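Local coordinates for protein Rubredoxin\:oxygen oxidoreductase (Desulfovibrio gigas, PDB 1E5D) that reduces one molecule of dioxygen to two of water in a four-electron reaction, working with a diiron centre and bound FMN, at residues 167-172 with 226-231; 185-190 with 236-241; 311-316 with 348-353. All blocks are in the same frame, centred on the assembly; numbering follows the deposited sequence.

Contact 1: 167-172 with 226-231. With FEO (mu-oxo-diiron), chain D.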
loop_
_atom_site.group_PDB
_atom_site.type_symbol
_atom_site.label_atom_id
_atom_site.label_comp_id
_atom_site.label_asym_id
_atom_site.label_seq_id
_atom_site.Cartn_x
_atom_site.Cartn_y
_atom_site.Cartn_z
ATOM N N PHE A 167 -13.739 -8.698 -22.478
ATOM C CA PHE A 167 -13.289 -7.966 -23.654
ATOM C C PHE A 167 -13.377 -6.465 -23.397
ATOM O O PHE A 167 -13.043 -5.646 -24.252
ATOM C CB PHE A 167 -14.092 -8.321 -24.914
ATOM C CG PHE A 167 -13.984 -9.804 -25.246
ATOM C CD1 PHE A 167 -12.741 -10.364 -25.506
ATOM C CD2 PHE A 167 -15.109 -10.608 -25.294
ATOM C CE1 PHE A 167 -12.620 -11.708 -25.803
ATOM C CE2 PHE A 167 -14.991 -11.954 -25.587
ATOM C CZ PHE A 167 -13.749 -12.503 -25.840
ATOM N N GLY A 168 -13.839 -6.133 -22.192
ATOM C CA GLY A 168 -13.966 -4.742 -21.806
ATOM C C GLY A 168 -12.612 -4.070 -21.741
ATOM O O GLY A 168 -11.555 -4.652 -21.527
ATOM N N GLN A 169 -12.608 -2.756 -21.930
ATOM C CA GLN A 169 -11.364 -2.031 -21.718
ATOM C C GLN A 169 -11.736 -0.697 -21.084
ATOM O O GLN A 169 -12.781 -0.141 -21.413
ATOM C CB GLN A 169 -10.577 -1.823 -23.004
ATOM C CG GLN A 169 -11.045 -2.581 -24.229
ATOM C CD GLN A 169 -12.314 -1.995 -24.814
ATOM O OE1 GLN A 169 -12.465 -0.791 -24.997
ATOM N NE2 GLN A 169 -13.268 -2.866 -25.116
ATOM N N ASN A 170 -10.908 -0.182 -20.185
ATOM C CA ASN A 170 -11.217 1.139 -19.629
ATOM C C ASN A 170 -10.733 2.240 -20.558
ATOM O O ASN A 170 -9.615 2.735 -20.443
ATOM C CB ASN A 170 -10.590 1.242 -18.236
ATOM C CG ASN A 170 -11.392 0.396 -17.260
ATOM O OD1 ASN A 170 -10.839 -0.274 -16.397
ATOM N ND2 ASN A 170 -12.707 0.442 -17.418
ATOM N N ILE A 171 -11.570 2.631 -21.507
ATOM C CA ILE A 171 -11.266 3.732 -22.404
ATOM C C ILE A 171 -12.450 4.691 -22.493
ATOM O O ILE A 171 -13.524 4.299 -22.962
ATOM C CB ILE A 171 -10.936 3.247 -23.826
ATOM C CG1 ILE A 171 -9.686 2.376 -23.911
ATOM C CG2 ILE A 171 -10.833 4.431 -24.775
ATOM C CD1 ILE A 171 -9.300 2.038 -25.334
ATOM N N ALA A 172 -12.245 5.925 -22.043
ATOM C CA ALA A 172 -13.297 6.939 -22.163
ATOM C C ALA A 172 -12.974 7.797 -23.381
ATOM O O ALA A 172 -11.903 8.408 -23.409
ATOM C CB ALA A 172 -13.429 7.788 -20.916
ATOM N N HIS A 226 -17.604 -2.075 -20.652
ATOM C CA HIS A 226 -16.687 -0.961 -20.563
ATOM C C HIS A 226 -15.860 -0.778 -21.826
ATOM O O HIS A 226 -15.274 -1.727 -22.347
ATOM C CB HIS A 226 -15.693 -1.151 -19.396
ATOM C CG HIS A 226 -16.360 -1.575 -18.124
ATOM N ND1 HIS A 226 -17.283 -0.792 -17.467
ATOM C CD2 HIS A 226 -16.248 -2.704 -17.394
ATOM C CE1 HIS A 226 -17.699 -1.425 -16.388
ATOM N NE2 HIS A 226 -17.089 -2.591 -16.314
ATOM N N GLY A 227 -15.782 0.466 -22.295
ATOM C CA GLY A 227 -14.889 0.747 -23.408
ATOM C C GLY A 227 -15.602 0.640 -24.741
ATOM O O GLY A 227 -16.834 0.676 -24.807
ATOM N N VAL A 228 -14.805 0.511 -25.801
ATOM C CA VAL A 228 -15.360 0.557 -27.149
ATOM C C VAL A 228 -15.926 -0.790 -27.577
ATOM O O VAL A 228 -15.617 -1.840 -27.027
ATOM C CB VAL A 228 -14.311 1.011 -28.181
ATOM C CG1 VAL A 228 -13.867 2.431 -27.868
ATOM C CG2 VAL A 228 -13.134 0.055 -28.187
ATOM N N ILE A 229 -16.780 -0.706 -28.590
ATOM C CA ILE A 229 -17.368 -1.898 -29.183
ATOM C C ILE A 229 -16.459 -2.477 -30.255
ATOM O O ILE A 229 -15.888 -1.720 -31.047
ATOM C CB ILE A 229 -18.741 -1.559 -29.790
ATOM C CG1 ILE A 229 -19.815 -1.334 -28.721
ATOM C CG2 ILE A 229 -19.165 -2.619 -30.790
ATOM C CD1 ILE A 229 -20.868 -0.330 -29.140
ATOM N N PHE A 230 -16.314 -3.796 -30.288
ATOM C CA PHE A 230 -15.518 -4.426 -31.342
ATOM C C PHE A 230 -16.370 -4.587 -32.595
ATOM O O PHE A 230 -17.305 -5.392 -32.612
ATOM C CB PHE A 230 -14.961 -5.774 -30.877
ATOM C CG PHE A 230 -13.886 -5.600 -29.807
ATOM C CD1 PHE A 230 -12.575 -5.354 -30.170
ATOM C CD2 PHE A 230 -14.217 -5.678 -28.466
ATOM C CE1 PHE A 230 -11.599 -5.177 -29.206
ATOM C CE2 PHE A 230 -13.246 -5.497 -27.498
ATOM C CZ PHE A 230 -11.939 -5.243 -27.868
ATOM N N ARG A 231 -16.034 -3.804 -33.614
ATOM C CA ARG A 231 -16.843 -3.759 -34.832
ATOM C C ARG A 231 -16.125 -4.388 -36.013
ATOM O O ARG A 231 -15.115 -3.891 -36.499
ATOM C CB ARG A 231 -17.202 -2.309 -35.130
ATOM C CG ARG A 231 -18.063 -2.046 -36.353
ATOM C CD ARG A 231 -17.592 -0.758 -37.001
ATOM N NE ARG A 231 -18.460 0.387 -36.782
ATOM C CZ ARG A 231 -18.039 1.643 -36.719
ATOM N NH1 ARG A 231 -16.752 1.932 -36.852
ATOM N NH2 ARG A 231 -18.894 2.637 -36.522
HETATM FE FE1 FEO D . -17.732 -3.955 -14.970
HETATM FE FE2 FEO D . -17.251 -6.683 -13.066
HETATM O O FEO D . -18.332 -4.761 -13.538
HETATM O O HOH W 1 -20.044 -3.804 -15.707
#

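Contact 2: 185-190 with 236-241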
loop_
_atom_site.group_PDB
_atom_site.type_symbol
_atom_site.label_atom_id
_atom_site.label_comp_id
_atom_site.label_asym_id
_atom_site.label_seq_id
_atom_site.Cartn_x
_atom_site.Cartn_y
_atom_site.Cartn_z
ATOM N N THR A 185 -3.226 1.538 -28.629
ATOM C CA THR A 185 -3.995 2.054 -27.495
ATOM C C THR A 185 -5.000 1.004 -27.032
ATOM O O THR A 185 -5.096 0.647 -25.861
ATOM C CB THR A 185 -4.729 3.357 -27.844
ATOM O OG1 THR A 185 -3.778 4.343 -28.272
ATOM C CG2 THR A 185 -5.422 3.920 -26.611
ATOM N N LEU A 186 -5.748 0.511 -28.012
ATOM C CA LEU A 186 -6.787 -0.466 -27.727
ATOM C C LEU A 186 -6.215 -1.696 -27.040
ATOM O O LEU A 186 -6.810 -2.213 -26.095
ATOM C CB LEU A 186 -7.506 -0.867 -29.018
ATOM C CG LEU A 186 -8.499 -2.023 -28.890
ATOM C CD1 LEU A 186 -9.524 -1.698 -27.811
ATOM C CD2 LEU A 186 -9.152 -2.318 -30.226
ATOM N N GLU A 187 -5.070 -2.159 -27.539
ATOM C CA GLU A 187 -4.494 -3.396 -27.021
ATOM C C GLU A 187 -3.980 -3.223 -25.595
ATOM O O GLU A 187 -4.217 -4.081 -24.740
ATOM C CB GLU A 187 -3.364 -3.896 -27.921
ATOM C CG GLU A 187 -3.082 -5.389 -27.774
ATOM C CD GLU A 187 -2.079 -5.676 -26.669
ATOM O OE1 GLU A 187 -1.168 -4.828 -26.527
ATOM O OE2 GLU A 187 -2.229 -6.686 -25.953
ATOM N N ARG A 188 -3.249 -2.143 -25.362
ATOM C CA ARG A 188 -2.681 -1.913 -24.033
ATOM C C ARG A 188 -3.791 -1.888 -22.996
ATOM O O ARG A 188 -3.690 -2.452 -21.910
ATOM C CB ARG A 188 -1.881 -0.617 -24.037
ATOM C CG ARG A 188 -1.338 -0.195 -22.685
ATOM C CD ARG A 188 -0.550 -1.294 -21.991
ATOM N NE ARG A 188 -0.452 -1.078 -20.552
ATOM C CZ ARG A 188 0.650 -1.060 -19.822
ATOM N NH1 ARG A 188 1.836 -1.251 -20.383
ATOM N NH2 ARG A 188 0.574 -0.850 -18.513
ATOM N N ALA A 189 -4.900 -1.232 -23.331
ATOM C CA ALA A 189 -6.009 -1.139 -22.382
ATOM C C ALA A 189 -6.695 -2.482 -22.180
ATOM O O ALA A 189 -7.227 -2.803 -21.114
ATOM C CB ALA A 189 -7.009 -0.096 -22.859
ATOM N N MET A 190 -6.696 -3.309 -23.229
ATOM C CA MET A 190 -7.319 -4.620 -23.048
ATOM C C MET A 190 -6.534 -5.466 -22.056
ATOM O O MET A 190 -7.089 -6.126 -21.181
ATOM C CB MET A 190 -7.404 -5.350 -24.379
ATOM C CG MET A 190 -8.479 -4.779 -25.298
ATOM S SD MET A 190 -8.295 -5.544 -26.928
ATOM C CE MET A 190 -8.635 -7.247 -26.471
ATOM N N CYS A 236 -13.296 -8.530 -33.922
ATOM C CA CYS A 236 -13.747 -9.510 -32.937
ATOM C C CYS A 236 -12.769 -10.662 -32.824
ATOM O O CYS A 236 -12.637 -11.289 -31.772
ATOM C CB CYS A 236 -15.152 -9.979 -33.330
ATOM S SG CYS A 236 -16.342 -8.613 -33.194
ATOM N N THR A 237 -12.065 -10.948 -33.921
ATOM C CA THR A 237 -11.134 -12.080 -33.883
ATOM C C THR A 237 -9.881 -11.662 -33.127
ATOM O O THR A 237 -9.317 -12.440 -32.358
ATOM C CB THR A 237 -10.797 -12.596 -35.288
ATOM O OG1 THR A 237 -11.966 -13.213 -35.857
ATOM C CG2 THR A 237 -9.728 -13.679 -35.231
ATOM N N PHE A 238 -9.491 -10.418 -33.359
ATOM C CA PHE A 238 -8.428 -9.789 -32.582
ATOM C C PHE A 238 -8.702 -9.942 -31.087
ATOM O O PHE A 238 -7.857 -10.473 -30.360
ATOM C CB PHE A 238 -8.314 -8.323 -32.970
ATOM C CG PHE A 238 -7.290 -7.516 -32.199
ATOM C CD1 PHE A 238 -5.934 -7.714 -32.390
ATOM C CD2 PHE A 238 -7.700 -6.557 -31.290
ATOM C CE1 PHE A 238 -5.002 -6.963 -31.691
ATOM C CE2 PHE A 238 -6.775 -5.802 -30.591
ATOM C CZ PHE A 238 -5.421 -6.000 -30.789
ATOM N N ALA A 239 -9.870 -9.495 -30.626
ATOM C CA ALA A 239 -10.224 -9.568 -29.216
ATOM C C ALA A 239 -10.020 -10.967 -28.643
ATOM O O ALA A 239 -9.389 -11.153 -27.596
ATOM C CB ALA A 239 -11.673 -9.149 -28.975
ATOM N N VAL A 240 -10.574 -11.959 -29.335
ATOM C CA VAL A 240 -10.533 -13.336 -28.856
ATOM C C VAL A 240 -9.132 -13.923 -28.949
ATOM O O VAL A 240 -8.720 -14.672 -28.066
ATOM C CB VAL A 240 -11.509 -14.226 -29.650
ATOM C CG1 VAL A 240 -11.237 -15.694 -29.364
ATOM C CG2 VAL A 240 -12.934 -13.847 -29.306
ATOM N N GLN A 241 -8.419 -13.572 -30.014
ATOM C CA GLN A 241 -7.018 -13.938 -30.140
ATOM C C GLN A 241 -6.275 -13.574 -28.855
ATOM O O GLN A 241 -5.695 -14.398 -28.160
ATOM C CB GLN A 241 -6.396 -13.191 -31.310
ATOM C CG GLN A 241 -6.025 -13.984 -32.544
ATOM C CD GLN A 241 -5.198 -13.141 -33.506
ATOM O OE1 GLN A 241 -4.526 -12.186 -33.111
ATOM N NE2 GLN A 241 -5.255 -13.499 -34.784
#

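Contact 3: 311-316 with 348-353. With FMN (flavin mononucleotide), chain C.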
loop_
_atom_site.group_PDB
_atom_site.type_symbol
_atom_site.label_atom_id
_atom_site.label_comp_id
_atom_site.label_asym_id
_atom_site.label_seq_id
_atom_site.Cartn_x
_atom_site.Cartn_y
_atom_site.Cartn_z
ATOM N N SER A 311 13.331 -5.354 -1.390
ATOM C CA SER A 311 12.937 -4.555 -0.242
ATOM C C SER A 311 14.018 -4.624 0.833
ATOM O O SER A 311 14.632 -5.659 1.075
ATOM C CB SER A 311 11.605 -5.009 0.345
ATOM O OG SER A 311 11.368 -4.346 1.576
ATOM N N PRO A 312 14.246 -3.497 1.485
ATOM C CA PRO A 312 15.130 -3.526 2.651
ATOM C C PRO A 312 14.390 -4.193 3.795
ATOM O O PRO A 312 13.174 -4.357 3.754
ATOM C CB PRO A 312 15.352 -2.043 2.941
ATOM C CG PRO A 312 14.115 -1.377 2.430
ATOM C CD PRO A 312 13.720 -2.160 1.200
ATOM N N THR A 313 15.079 -4.597 4.856
ATOM C CA THR A 313 14.298 -5.117 5.980
ATOM C C THR A 313 13.765 -3.974 6.831
ATOM O O THR A 313 14.489 -3.137 7.363
ATOM C CB THR A 313 15.134 -6.066 6.854
ATOM O OG1 THR A 313 15.542 -7.161 6.025
ATOM C CG2 THR A 313 14.275 -6.618 7.974
ATOM N N HIS A 314 12.443 -3.939 6.973
ATOM C CA HIS A 314 11.836 -2.911 7.806
ATOM C C HIS A 314 11.084 -3.599 8.939
ATOM O O HIS A 314 10.126 -4.312 8.649
ATOM C CB HIS A 314 10.903 -2.023 6.987
ATOM C CG HIS A 314 10.259 -0.924 7.771
ATOM N ND1 HIS A 314 8.917 -0.892 8.071
ATOM C CD2 HIS A 314 10.782 0.192 8.333
ATOM C CE1 HIS A 314 8.643 0.190 8.773
ATOM N NE2 HIS A 314 9.761 0.876 8.950
ATOM N N ASN A 315 11.542 -3.373 10.163
ATOM C CA ASN A 315 10.919 -3.997 11.328
ATOM C C ASN A 315 10.689 -5.489 11.115
ATOM O O ASN A 315 9.557 -5.970 11.152
ATOM C CB ASN A 315 9.608 -3.281 11.662
ATOM C CG ASN A 315 9.847 -1.836 12.058
ATOM O OD1 ASN A 315 10.832 -1.475 12.700
ATOM N ND2 ASN A 315 8.909 -0.986 11.663
ATOM N N ASN A 316 11.773 -6.221 10.876
ATOM C CA ASN A 316 11.726 -7.677 10.794
ATOM C C ASN A 316 10.899 -8.184 9.627
ATOM O O ASN A 316 10.533 -9.356 9.592
ATOM C CB ASN A 316 11.178 -8.242 12.120
ATOM C CG ASN A 316 12.108 -7.797 13.247
ATOM O OD1 ASN A 316 11.704 -7.085 14.160
ATOM N ND2 ASN A 316 13.366 -8.219 13.133
ATOM N N SER A 348 18.691 -8.005 11.392
ATOM C CA SER A 348 17.875 -9.218 11.339
ATOM C C SER A 348 17.863 -9.789 9.926
ATOM O O SER A 348 18.038 -11.000 9.764
ATOM C CB SER A 348 16.467 -8.953 11.856
ATOM O OG SER A 348 15.895 -7.770 11.356
ATOM N N GLY A 349 17.687 -8.957 8.902
ATOM C CA GLY A 349 17.828 -9.406 7.532
ATOM C C GLY A 349 16.737 -10.303 6.992
ATOM O O GLY A 349 16.992 -11.087 6.068
ATOM N N GLU A 350 15.507 -10.247 7.503
ATOM C CA GLU A 350 14.453 -11.117 7.012
ATOM C C GLU A 350 13.953 -10.837 5.600
ATOM O O GLU A 350 13.321 -11.736 5.034
ATOM C CB GLU A 350 13.213 -11.015 7.933
ATOM C CG GLU A 350 13.417 -11.645 9.297
ATOM C CD GLU A 350 13.769 -10.621 10.356
ATOM O OE1 GLU A 350 14.469 -9.644 10.016
ATOM O OE2 GLU A 350 13.340 -10.814 11.512
ATOM N N SER A 351 14.134 -9.664 5.018
ATOM C CA SER A 351 13.393 -9.289 3.815
ATOM C C SER A 351 13.573 -10.277 2.674
ATOM O O SER A 351 12.593 -10.701 2.056
ATOM C CB SER A 351 13.769 -7.876 3.346
ATOM O OG SER A 351 15.146 -7.769 3.036
ATOM N N THR A 352 14.804 -10.677 2.383
ATOM C CA THR A 352 14.955 -11.535 1.201
ATOM C C THR A 352 14.372 -12.908 1.480
ATOM O O THR A 352 13.815 -13.569 0.607
ATOM C CB THR A 352 16.423 -11.633 0.773
ATOM O OG1 THR A 352 17.220 -11.987 1.905
ATOM C CG2 THR A 352 16.905 -10.269 0.297
ATOM N N LYS A 353 14.494 -13.329 2.734
ATOM C CA LYS A 353 13.860 -14.571 3.161
ATOM C C LYS A 353 12.369 -14.521 2.850
ATOM O O LYS A 353 11.780 -15.395 2.211
ATOM C CB LYS A 353 14.091 -14.770 4.655
ATOM C CG LYS A 353 14.395 -16.195 5.068
ATOM C CD LYS A 353 15.826 -16.302 5.595
ATOM C CE LYS A 353 15.971 -17.398 6.641
ATOM N NZ LYS A 353 16.884 -17.027 7.756
HETATM N N1 FMN C . 17.297 -3.792 9.440
HETATM C C2 FMN C . 17.148 -4.999 9.970
HETATM O O2 FMN C . 18.008 -5.837 9.922
HETATM N N3 FMN C . 15.947 -5.382 10.623
HETATM C C4 FMN C . 15.056 -4.419 11.062
HETATM O O4 FMN C . 14.030 -4.801 11.591
HETATM C C4A FMN C . 15.239 -3.078 10.525
HETATM N N5 FMN C . 14.236 -2.173 10.589
HETATM C C5A FMN C . 14.590 -0.865 10.357
HETATM C C6 FMN C . 13.592 0.125 10.544
HETATM C C7 FMN C . 13.774 1.412 10.096
HETATM C C7M FMN C . 12.600 2.352 10.039
HETATM C C8 FMN C . 14.988 1.761 9.384
HETATM C C8M FMN C . 15.299 3.210 9.088
HETATM C C9 FMN C . 16.050 0.844 9.378
HETATM C C9A FMN C . 15.778 -0.495 9.667
HETATM N N10 FMN C . 16.661 -1.564 9.322
HETATM C C10 FMN C . 16.457 -2.793 9.783
HETATM C "C1'" FMN C . 17.931 -1.195 8.651
HETATM C "C2'" FMN C . 17.730 -1.062 7.120
HETATM O "O2'" FMN C . 17.297 -2.303 6.574
HETATM C "C3'" FMN C . 19.096 -0.689 6.566
HETATM O "O3'" FMN C . 19.263 0.702 6.827
HETATM C "C4'" FMN C . 19.163 -0.921 5.054
HETATM O "O4'" FMN C . 20.454 -0.529 4.560
HETATM C "C5'" FMN C . 18.061 -0.098 4.424
HETATM O "O5'" FMN C . 18.109 -0.289 2.866
HETATM P P FMN C . 17.589 0.790 1.925
HETATM O O1P FMN C . 17.296 0.085 0.598
HETATM O O2P FMN C . 16.524 1.503 2.472
HETATM O O3P FMN C . 18.640 1.775 1.693
#

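Contact 1: 167-172 with 226-231
At the diiron site of the metallo-beta-lactamase-like domain, Q169, in the loop after strand 160-164, grips the chain leaving the iron ligand H226. The H226 ring binds one iron of the centre, NE2 lying 2.0 Å from FE1, where D83 and D165 are also ligands together with a water. The other ring nitrogen, ND1, is hydrogen-bonded to T34 O, which helps to fix the rotation of the imidazole. The backbone of H226 is tied too: Q169 N donates to H226 O over 2.9 Å.

Q169 does most of the work. Its nearly eclipsed first torsion (chi1 -10°) and the bend at chi2 (74°) fold the amide back over the neighbouring chain. There Q169 OE1 accepts from V228 N at 2.8 Å, while Q169 NE2 donates to V228 O at 3.2 Å; each bond lies in the plane of its acceptor carbonyl, on a lone pair. A second bond from Q169 NE2 runs back to F167 O at 2.9 Å, so three bonds hold the group flat. Glutamine suits the place because one neutral amide offers both a donor and an acceptor to a single residue's backbone. G227, with no side chain, lets Q169 OE1 come within 3.3 Å of its CA, and its positive phi suits glycine as well. F230 approaches from the opposite direction, its ring nearly perpendicular to the Q169 amide (80°). F167 O meets the ring edge in plane, 3.3 Å from F230 CE2.

Such bonding satisfies buried backbone polar atoms without adding charge, and it probably helps to hold the H226 backbone steady just behind the metal.

Contact 2: 185-190 with 236-241
Apolar packing round F238 carries most of this contact between helix 183-198 and helix 233-248. A first torsion near 177° swings the F238 ring across the gap toward L186, E187 and M190, which lie on one side of the facing helix. L186 brings a methyl, its CD2 resting 4.2 Å from F238 CE2. E187 contributes only its aliphatic part: CG lies 3.9 Å from F238 CZ, the two side chains crossing at about a right angle. A large flat residue suits position 238, because the axes of the two helical segments come no closer than 11.7 Å to each other and small side chains alone would not span that distance.

These helices, running in the same general sense at 36°, belong to the helical layer that packs on one sheet of the alpha-beta/beta-alpha sandwich. L186, M190 and A239 all touch F230 of the edge strand 230-231.

A Met-aromatic contact adds to the packing. M190 SD sits 5.1 Å from the centroid of the F238 ring, in an oblique position. Beyond the sulfur, the bend at chi3 (63°) carries the methyl onto the other helix, with M190 CE 3.9 Å from A239 CA; alanine is small enough to let it come that close to the backbone.

The polar end of E187 turns to other partners: OE2 is hydrogen-bonded to Y246 OH and forms a salt bridge with R191 NH1.

Contact 3: 311-316 with 348-353
T313 carries OG1 beside its own backbone N (chi1 -61°), and S351 turns OG in between its backbone N and carbonyl carbon (chi1 60°); together these torsions join the loop to the first part of helix 350-361. T313 OG1 accepts from S351 N at 3.0 Å, while S351 OG donates to S311 O at 2.9 Å, tilted somewhat from the carbonyl plane. Serine and threonine suit this place, since a short hydroxyl can reach backbone groups in a buried setting.

Nearer the surface, N316 and E350 lie side by side with amide and carboxylate planes 70° apart. N316 ND2 donates to E350 OE2 at 3.1 Å, meeting it on the syn side. The other end of the amide, OD1, is hydrogen-bonded to R333 of the second subunit.

Both segments also grip the FMN of this flavodoxin-like domain. N315 N donates to flavin N5 at 3.0 Å and N316 N to flavin O4 at 2.8 Å, polar contacts along one edge of the isoalloxazine that would probably tune how readily the flavin is reduced. S348 OG accepts from flavin N3, though that bond is modelled doubtfully short. G349, at positive phi, points its N toward flavin O2, and T313 O receives the ribityl O2'.

In the fold, 311-316 follows the C-terminal end of strand 306-310, the middle strand of the five-stranded parallel sheet, its backbone bonded to F342 and S344 of the adjacent strand 338-345 and its flavin-side loop leading on to helix 320-331, while 348-353 leads into helix 350-361.

How the contacts relate
From the N terminus, 167-172 comes first and 185-190 second; then contact 1 closes at 226-231 and contact 2 at 236-241, so the two loops, of 53 and 45 intervening residues, cross. Together they tie the loops beside the diiron site and edge strand 230-231 to the helical layer, touching through F230 and M190. Contact 3 follows in series, closing a loop of 31 residues that holds helix 320-331 and strand 338-345. It belongs to the flavodoxin-like domain, its centre about 42 Å from that of contact 1. As in other flavodiiron proteins, a head-to-tail dimer probably brings one subunit's flavin to the other's diiron site.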